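Local structure of proline iminopeptidase (Streptomyces halstedii, 3WMR) at residues K93-W98 with I239-D244; Q101-E106 with Q125-M130; T225-T228 with N234-H237. The protein is an amidohydrolase of the alpha/beta hydrolase fold that acts on polyketide substrates and is probably able to release N-terminal proline from peptides. One frame throughout, in Å; residues are numbered along the deposited sequence.

Contact 1 of 3, residues K93-W98 with I239-D244; sequences KGEDFW and IGTLRD
Glu95 and Thr241 meet where two loops of the alpha/beta hydrolase fold approach each other, Thr241 standing second in a type I beta turn from Gly240 to Arg243. This side is loose: the extended Glu95 chain lies obliquely across the methyl and brushes it with its carboxylate end, Glu95 CD coming no nearer than 4.0 Å to Thr241 CG2. A long charged residue suits this exposed rim. Thr241 as a residue also touches the bound polyether, though its side chain stays about 6 Å away. The tight packing lies behind the contact, where the buried indole of Trp98 turns away from 239-244 into the protein. It packs on Thr225, Val226 and Met230 of helix 225-230, and Phe97 CD1 sits over the centre of one face. Trp98 NE1 reaches back to Lys93 O at 3.1 Å, the donor standing well above the carbonyl plane, which helps fix the rotation of the ring. Trp98 meets the other loop through its carbonyl and a water, which donates to Trp98 O and, at 2.6 Å, to Glu95 O. Thr241 holds OG1 between its backbone N and carbonyl carbon (chi1 57°), which turns the hydroxyl to this water, and OG1 donates to it over 2.8 Å.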
# COMPACT_ATOMS: atom_id res chain seq x y z
N LYS A 93 14.81 -0.87 -16.90
CA LYS A 93 14.68 0.53 -16.48
C LYS A 93 15.25 0.68 -15.08
O LYS A 93 15.03 -0.17 -14.22
CB LYS A 93 13.22 0.99 -16.53
CG LYS A 93 12.66 1.17 -17.93
CD LYS A 93 13.26 2.39 -18.63
CE LYS A 93 12.52 2.75 -19.91
NZ LYS A 93 12.83 1.79 -21.01
N GLY A 94 15.97 1.78 -14.86
CA GLY A 94 16.69 2.01 -13.61
C GLY A 94 16.12 3.11 -12.74
O GLY A 94 14.99 3.55 -12.92
N GLU A 95 16.94 3.55 -11.79
CA GLU A 95 16.52 4.44 -10.71
C GLU A 95 15.79 5.70 -11.15
O GLU A 95 14.80 6.09 -10.52
CB GLU A 95 17.73 4.86 -9.86
CG GLU A 95 18.41 3.72 -9.10
CD GLU A 95 19.38 4.24 -8.07
OE1 GLU A 95 19.96 5.32 -8.28
OE2 GLU A 95 19.56 3.57 -7.03
N ASP A 96 16.27 6.35 -12.20
CA ASP A 96 15.68 7.63 -12.60
C ASP A 96 14.38 7.49 -13.40
O ASP A 96 13.71 8.50 -13.66
CB ASP A 96 16.71 8.54 -13.33
CG ASP A 96 17.32 7.89 -14.56
OD1 ASP A 96 16.75 6.92 -15.10
OD2 ASP A 96 18.38 8.38 -15.01
N PHE A 97 14.03 6.26 -13.79
CA PHE A 97 12.74 5.97 -14.43
C PHE A 97 11.62 5.70 -13.42
O PHE A 97 10.46 6.01 -13.70
CB PHE A 97 12.86 4.76 -15.35
CG PHE A 97 11.58 4.38 -16.04
CD1 PHE A 97 10.77 3.37 -15.54
CD2 PHE A 97 11.17 5.05 -17.19
CE1 PHE A 97 9.58 3.03 -16.17
CE2 PHE A 97 9.99 4.71 -17.83
CZ PHE A 97 9.19 3.69 -17.32
N TRP A 98 11.97 5.12 -12.27
CA TRP A 98 10.97 4.72 -11.28
C TRP A 98 10.74 5.85 -10.29
O TRP A 98 11.41 5.95 -9.26
CB TRP A 98 11.41 3.44 -10.58
CG TRP A 98 11.53 2.28 -11.52
CD1 TRP A 98 12.69 1.63 -11.89
CD2 TRP A 98 10.48 1.65 -12.26
NE1 TRP A 98 12.41 0.64 -12.79
CE2 TRP A 98 11.06 0.62 -13.03
CE3 TRP A 98 9.10 1.84 -12.33
CZ2 TRP A 98 10.31 -0.21 -13.86
CZ3 TRP A 98 8.35 1.01 -13.16
CH2 TRP A 98 8.96 0.00 -13.92
N ILE A 239 16.41 1.01 1.78
CA ILE A 239 17.63 1.60 1.25
C ILE A 239 17.48 2.05 -0.21
O ILE A 239 18.46 2.47 -0.83
CB ILE A 239 18.83 0.62 1.38
CG1 ILE A 239 18.60 -0.66 0.58
CG2 ILE A 239 19.11 0.31 2.83
CD1 ILE A 239 19.84 -1.54 0.47
N GLY A 240 16.27 1.95 -0.75
CA GLY A 240 16.00 2.33 -2.13
C GLY A 240 15.81 3.83 -2.22
O GLY A 240 16.03 4.54 -1.24
N THR A 241 15.40 4.30 -3.39
CA THR A 241 15.30 5.73 -3.68
C THR A 241 14.23 6.48 -2.88
O THR A 241 14.28 7.69 -2.82
CB THR A 241 15.03 5.99 -5.18
OG1 THR A 241 13.85 5.31 -5.58
CG2 THR A 241 16.21 5.52 -6.03
N LEU A 242 13.29 5.78 -2.23
CA LEU A 242 12.30 6.48 -1.39
C LEU A 242 12.74 6.67 0.06
O LEU A 242 11.99 7.19 0.87
CB LEU A 242 10.93 5.80 -1.46
CG LEU A 242 10.25 5.79 -2.84
CD1 LEU A 242 8.89 5.12 -2.74
CD2 LEU A 242 10.12 7.18 -3.48
N ARG A 243 13.97 6.28 0.35
CA ARG A 243 14.54 6.32 1.69
C ARG A 243 14.32 7.61 2.49
O ARG A 243 14.05 7.56 3.70
CB ARG A 243 16.05 6.06 1.57
CG ARG A 243 16.82 6.15 2.86
CD ARG A 243 18.26 5.73 2.61
NE ARG A 243 19.05 5.87 3.83
CZ ARG A 243 19.13 4.96 4.81
NH1 ARG A 243 18.48 3.79 4.74
NH2 ARG A 243 19.91 5.23 5.86
N ASP A 244 14.47 8.76 1.83
CA ASP A 244 14.32 10.05 2.51
C ASP A 244 12.95 10.70 2.25
O ASP A 244 12.70 11.83 2.66
CB ASP A 244 15.46 10.99 2.08
CG ASP A 244 16.82 10.55 2.65
OD1 ASP A 244 16.92 10.40 3.89
OD2 ASP A 244 17.78 10.34 1.87
O HOH W 1 13.76 5.03 -8.34

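Contact 2 of 3, residues Q101-E106 with Q125-M130; sequences QLFEDE and QSWGGM
Phe103 and Trp127 reach toward each other from two helices whose backbones stay well apart, the closest CA atoms being those of Phe103 and Gly128 at 9.7 Å. Residues 101-106 are regular helix, with Asp105 N bonded to Gln101 O and Glu106 N to Leu102 O, whereas 125-130 pass from the end of a strand through a sharp turn into helix 127-137. Large aromatic side chains suit this gap. The Phe103 ring and the Trp127 six-membered ring form an offset edge-to-face pair, planes at 77°, with the edge of the indole directed to the phenyl face. Phe103 CG stands anti to the carbonyl carbon, beside the backbone N, and Trp127 CZ2 lies 3.9 Å from both Phe103 CB and Phe103 CD2, the CB in the plane of the indole. The turn behind Trp127 fits the nucleophile elbow of this fold, GxSxG, with Ser126 the predicted nucleophile. Ser126 has the strained backbone typical of that residue (phi 67°, psi -136°), and Gly128 suits the tight turn because a CB there would crowd Gln125 O. The phenyl also packs on Leu131 of helix 127-137 and on Val226 and Met230 of helix 225-230. At the polar corner of the indole, Trp127 NE1 is hydrogen-bonded to Gln81 OE1.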
# COMPACT_ATOMS: atom_id res chain seq x y z
N GLN A 101 6.20 10.48 -9.76
CA GLN A 101 5.44 11.10 -10.86
C GLN A 101 4.91 10.06 -11.83
O GLN A 101 3.78 10.15 -12.30
CB GLN A 101 6.30 12.12 -11.62
CG GLN A 101 5.51 12.86 -12.70
CD GLN A 101 4.34 13.67 -12.14
OE1 GLN A 101 3.19 13.54 -12.60
NE2 GLN A 101 4.63 14.52 -11.16
N LEU A 102 5.73 9.07 -12.15
CA LEU A 102 5.33 7.98 -13.01
C LEU A 102 4.03 7.34 -12.53
O LEU A 102 3.08 7.15 -13.31
CB LEU A 102 6.42 6.92 -13.06
CG LEU A 102 6.17 5.71 -13.96
CD1 LEU A 102 6.21 6.15 -15.41
CD2 LEU A 102 7.20 4.62 -13.68
N PHE A 103 3.99 6.99 -11.24
CA PHE A 103 2.86 6.26 -10.69
C PHE A 103 1.65 7.14 -10.49
O PHE A 103 0.53 6.65 -10.57
CB PHE A 103 3.25 5.54 -9.39
CG PHE A 103 4.22 4.43 -9.63
CD1 PHE A 103 3.80 3.27 -10.24
CD2 PHE A 103 5.56 4.57 -9.31
CE1 PHE A 103 4.69 2.25 -10.50
CE2 PHE A 103 6.45 3.54 -9.56
CZ PHE A 103 6.01 2.38 -10.17
N GLU A 104 1.86 8.44 -10.23
CA GLU A 104 0.75 9.41 -10.22
C GLU A 104 0.09 9.49 -11.59
O GLU A 104 -1.13 9.55 -11.70
CB GLU A 104 1.24 10.82 -9.91
CG GLU A 104 1.70 11.07 -8.49
CD GLU A 104 2.13 12.51 -8.33
OE1 GLU A 104 1.26 13.39 -8.45
OE2 GLU A 104 3.33 12.77 -8.11
N ASP A 105 0.93 9.55 -12.62
CA ASP A 105 0.48 9.66 -14.00
C ASP A 105 -0.28 8.41 -14.41
O ASP A 105 -1.27 8.50 -15.11
CB ASP A 105 1.66 9.87 -14.96
CG ASP A 105 2.25 11.26 -14.88
OD1 ASP A 105 1.57 12.19 -14.41
OD2 ASP A 105 3.42 11.44 -15.30
N GLU A 106 0.20 7.25 -13.96
CA GLU A 106 -0.48 5.98 -14.20
C GLU A 106 -1.86 5.91 -13.53
O GLU A 106 -2.83 5.45 -14.14
CB GLU A 106 0.37 4.79 -13.71
CG GLU A 106 -0.29 3.45 -13.95
CD GLU A 106 0.50 2.26 -13.44
OE1 GLU A 106 1.02 2.28 -12.29
OE2 GLU A 106 0.57 1.27 -14.20
N GLN A 125 -2.86 1.42 0.47
CA GLN A 125 -2.25 0.60 1.51
C GLN A 125 -0.73 0.68 1.41
O GLN A 125 -0.20 0.46 0.34
CB GLN A 125 -2.73 -0.85 1.32
CG GLN A 125 -2.66 -1.69 2.58
CD GLN A 125 -1.31 -2.30 2.82
OE1 GLN A 125 -0.47 -2.34 1.93
NE2 GLN A 125 -1.10 -2.82 4.03
N SER A 126 -0.04 1.03 2.51
CA SER A 126 1.44 1.12 2.52
C SER A 126 1.87 2.27 1.61
O SER A 126 1.29 3.35 1.68
CB SER A 126 2.07 -0.26 2.14
OG SER A 126 3.42 -0.21 1.66
N TRP A 127 2.89 2.06 0.78
CA TRP A 127 3.24 3.02 -0.28
C TRP A 127 2.03 3.64 -0.99
O TRP A 127 2.02 4.84 -1.30
CB TRP A 127 4.22 2.37 -1.30
CG TRP A 127 3.95 2.71 -2.74
CD1 TRP A 127 3.25 1.98 -3.63
CD2 TRP A 127 4.35 3.90 -3.42
NE1 TRP A 127 3.18 2.63 -4.83
CE2 TRP A 127 3.88 3.81 -4.74
CE3 TRP A 127 5.09 5.02 -3.03
CZ2 TRP A 127 4.10 4.81 -5.68
CZ3 TRP A 127 5.32 6.03 -3.98
CH2 TRP A 127 4.82 5.91 -5.29
N GLY A 128 1.03 2.82 -1.29
CA GLY A 128 -0.18 3.25 -1.96
C GLY A 128 -0.93 4.35 -1.23
O GLY A 128 -1.58 5.19 -1.86
N GLY A 129 -0.84 4.36 0.09
CA GLY A 129 -1.42 5.41 0.90
C GLY A 129 -0.64 6.71 0.75
O GLY A 129 -1.21 7.79 0.87
N MET A 130 0.66 6.59 0.50
CA MET A 130 1.52 7.77 0.27
C MET A 130 1.24 8.37 -1.10
O MET A 130 1.13 9.60 -1.26
CB MET A 130 3.01 7.42 0.44
CG MET A 130 3.36 6.86 1.81
SD MET A 130 5.11 6.47 2.03
CE MET A 130 5.77 8.08 2.50

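Contact 3 of 3, residues T225-T228 with N234-H237; sequences TVYT and NEFH
Tyr227 points its phenol at the loop 234-237 and meets it edge-on, with the plane of the ring running on through Asn234 CA and Glu235 OE2. The phenol is carried outward from helix 225-230 because CG lies anti to the backbone N (chi1 -170°). Glu235 approaches from the other direction. Its CB points away from the helix, but the chain bends at chi2 and brings the carboxylate back to the end of the phenol; the Tyr227 and Glu235 side chains cross at about a right angle, yet ring and carboxylate planes lie only 27° apart. Tyr227 OH then donates to Glu235 OE2 over 2.9 Å, on the anti side of the carboxylate and 27° out of its plane. One edge of the ring continues the contact by packing, with Tyr227 CE2 3.8 Å from Asn234 CA. A tyrosine suits the place, being long enough to cross to the loop and polar only at its end. Replacing it with a phenylalanine would probably cost Glu235 OE2 this donor and set the carboxylate freer to turn.

Asn234 shapes the receiving loop. Its OD1 takes Phe236 N at 3.1 Å, in the carbonyl plane, which makes an Asx turn, and His237 N at 2.8 Å, which completes the wider Asx motif. The same OD1 lies 3.2 Å above the Phe236 ring, over its centre, while Asn234 ND2 is bonded to Tyr191 OH. These bonds fix the rotation of the amide and give both its ends a partner. Glu235 N is bonded to Tyr199 OH, and Glu235 OE1 lies close to Glu267 OE2, two carboxylates near each other. Glu235 also touches His293, the predicted proton donor, so Tyr227 probably steadies a carboxylate beside the predicted serine-histidine-aspartate catalytic triad, within the helical insertion between strands 143-149 and 258-263, as in the cap of this family.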
# COMPACT_ATOMS: atom_id res chain seq x y z
N THR A 225 12.43 -5.64 -9.59
CA THR A 225 12.97 -4.38 -10.13
C THR A 225 12.48 -3.18 -9.33
O THR A 225 13.29 -2.44 -8.76
CB THR A 225 12.59 -4.20 -11.61
OG1 THR A 225 13.09 -5.31 -12.38
CG2 THR A 225 13.17 -2.91 -12.18
N VAL A 226 11.16 -3.03 -9.25
CA VAL A 226 10.54 -1.81 -8.69
C VAL A 226 10.75 -1.72 -7.19
O VAL A 226 11.24 -0.71 -6.68
CB VAL A 226 9.03 -1.74 -9.03
CG1 VAL A 226 8.39 -0.48 -8.46
CG2 VAL A 226 8.81 -1.80 -10.54
N TYR A 227 10.38 -2.78 -6.48
CA TYR A 227 10.50 -2.84 -5.01
C TYR A 227 11.94 -2.62 -4.53
O TYR A 227 12.15 -1.85 -3.58
CB TYR A 227 9.96 -4.19 -4.50
CG TYR A 227 9.79 -4.32 -3.00
CD1 TYR A 227 8.63 -3.86 -2.37
CD2 TYR A 227 10.74 -4.96 -2.22
CE1 TYR A 227 8.46 -4.01 -1.00
CE2 TYR A 227 10.57 -5.10 -0.85
CZ TYR A 227 9.43 -4.62 -0.25
OH TYR A 227 9.25 -4.75 1.10
N THR A 228 12.91 -3.29 -5.15
CA THR A 228 14.31 -3.17 -4.74
C THR A 228 14.87 -1.79 -5.13
O THR A 228 15.64 -1.21 -4.38
CB THR A 228 15.20 -4.33 -5.23
OG1 THR A 228 15.26 -4.36 -6.67
CG2 THR A 228 14.69 -5.71 -4.70
N ASN A 234 13.33 -5.46 1.70
CA ASN A 234 12.20 -5.84 2.55
C ASN A 234 11.55 -4.62 3.19
O ASN A 234 11.99 -3.49 2.96
CB ASN A 234 12.64 -6.86 3.61
CG ASN A 234 13.70 -6.31 4.53
OD1 ASN A 234 13.48 -5.35 5.24
ND2 ASN A 234 14.86 -6.93 4.52
N GLU A 235 10.49 -4.85 3.95
CA GLU A 235 9.68 -3.81 4.56
C GLU A 235 10.43 -2.80 5.44
O GLU A 235 10.10 -1.61 5.42
CB GLU A 235 8.58 -4.46 5.41
CG GLU A 235 7.47 -5.08 4.59
CD GLU A 235 6.75 -4.01 3.81
OE1 GLU A 235 6.08 -3.18 4.47
OE2 GLU A 235 6.89 -3.97 2.57
N PHE A 236 11.41 -3.27 6.21
CA PHE A 236 12.11 -2.43 7.18
C PHE A 236 13.48 -1.92 6.72
O PHE A 236 13.92 -0.83 7.14
CB PHE A 236 12.21 -3.12 8.55
CG PHE A 236 12.86 -4.50 8.51
CD1 PHE A 236 12.08 -5.65 8.55
CD2 PHE A 236 14.24 -4.64 8.44
CE1 PHE A 236 12.66 -6.91 8.54
CE2 PHE A 236 14.82 -5.90 8.43
CZ PHE A 236 14.04 -7.03 8.48
N HIS A 237 14.16 -2.68 5.86
CA HIS A 237 15.49 -2.28 5.34
C HIS A 237 15.27 -1.42 4.11
O HIS A 237 15.46 -1.86 2.97
CB HIS A 237 16.37 -3.51 5.04
CG HIS A 237 17.83 -3.20 4.82
ND1 HIS A 237 18.55 -2.35 5.64
CD2 HIS A 237 18.71 -3.66 3.90
CE1 HIS A 237 19.80 -2.29 5.23
NE2 HIS A 237 19.93 -3.08 4.17

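In the fold
Contact 2 is the most central of the three, wholly apolar, and joins two helices of the main fold beside the predicted nucleophile. Contact 3 is also buried but polar, tying helix 225-230 to the loop that follows it by a phenol-carboxylate bond. Contact 1 lies farthest out, about 17 Å from the centre of the chain to its own centre, and relies on water to bridge two partly exposed loops. Helix 225-230, an element of contact 3, is common ground, lying against both other contacts. Contacts 1 and 2 also meet directly, through Trp98 on Phe103 and Leu242 on Trp127. Along the chain, contact 1 closes a loop that encloses the other two.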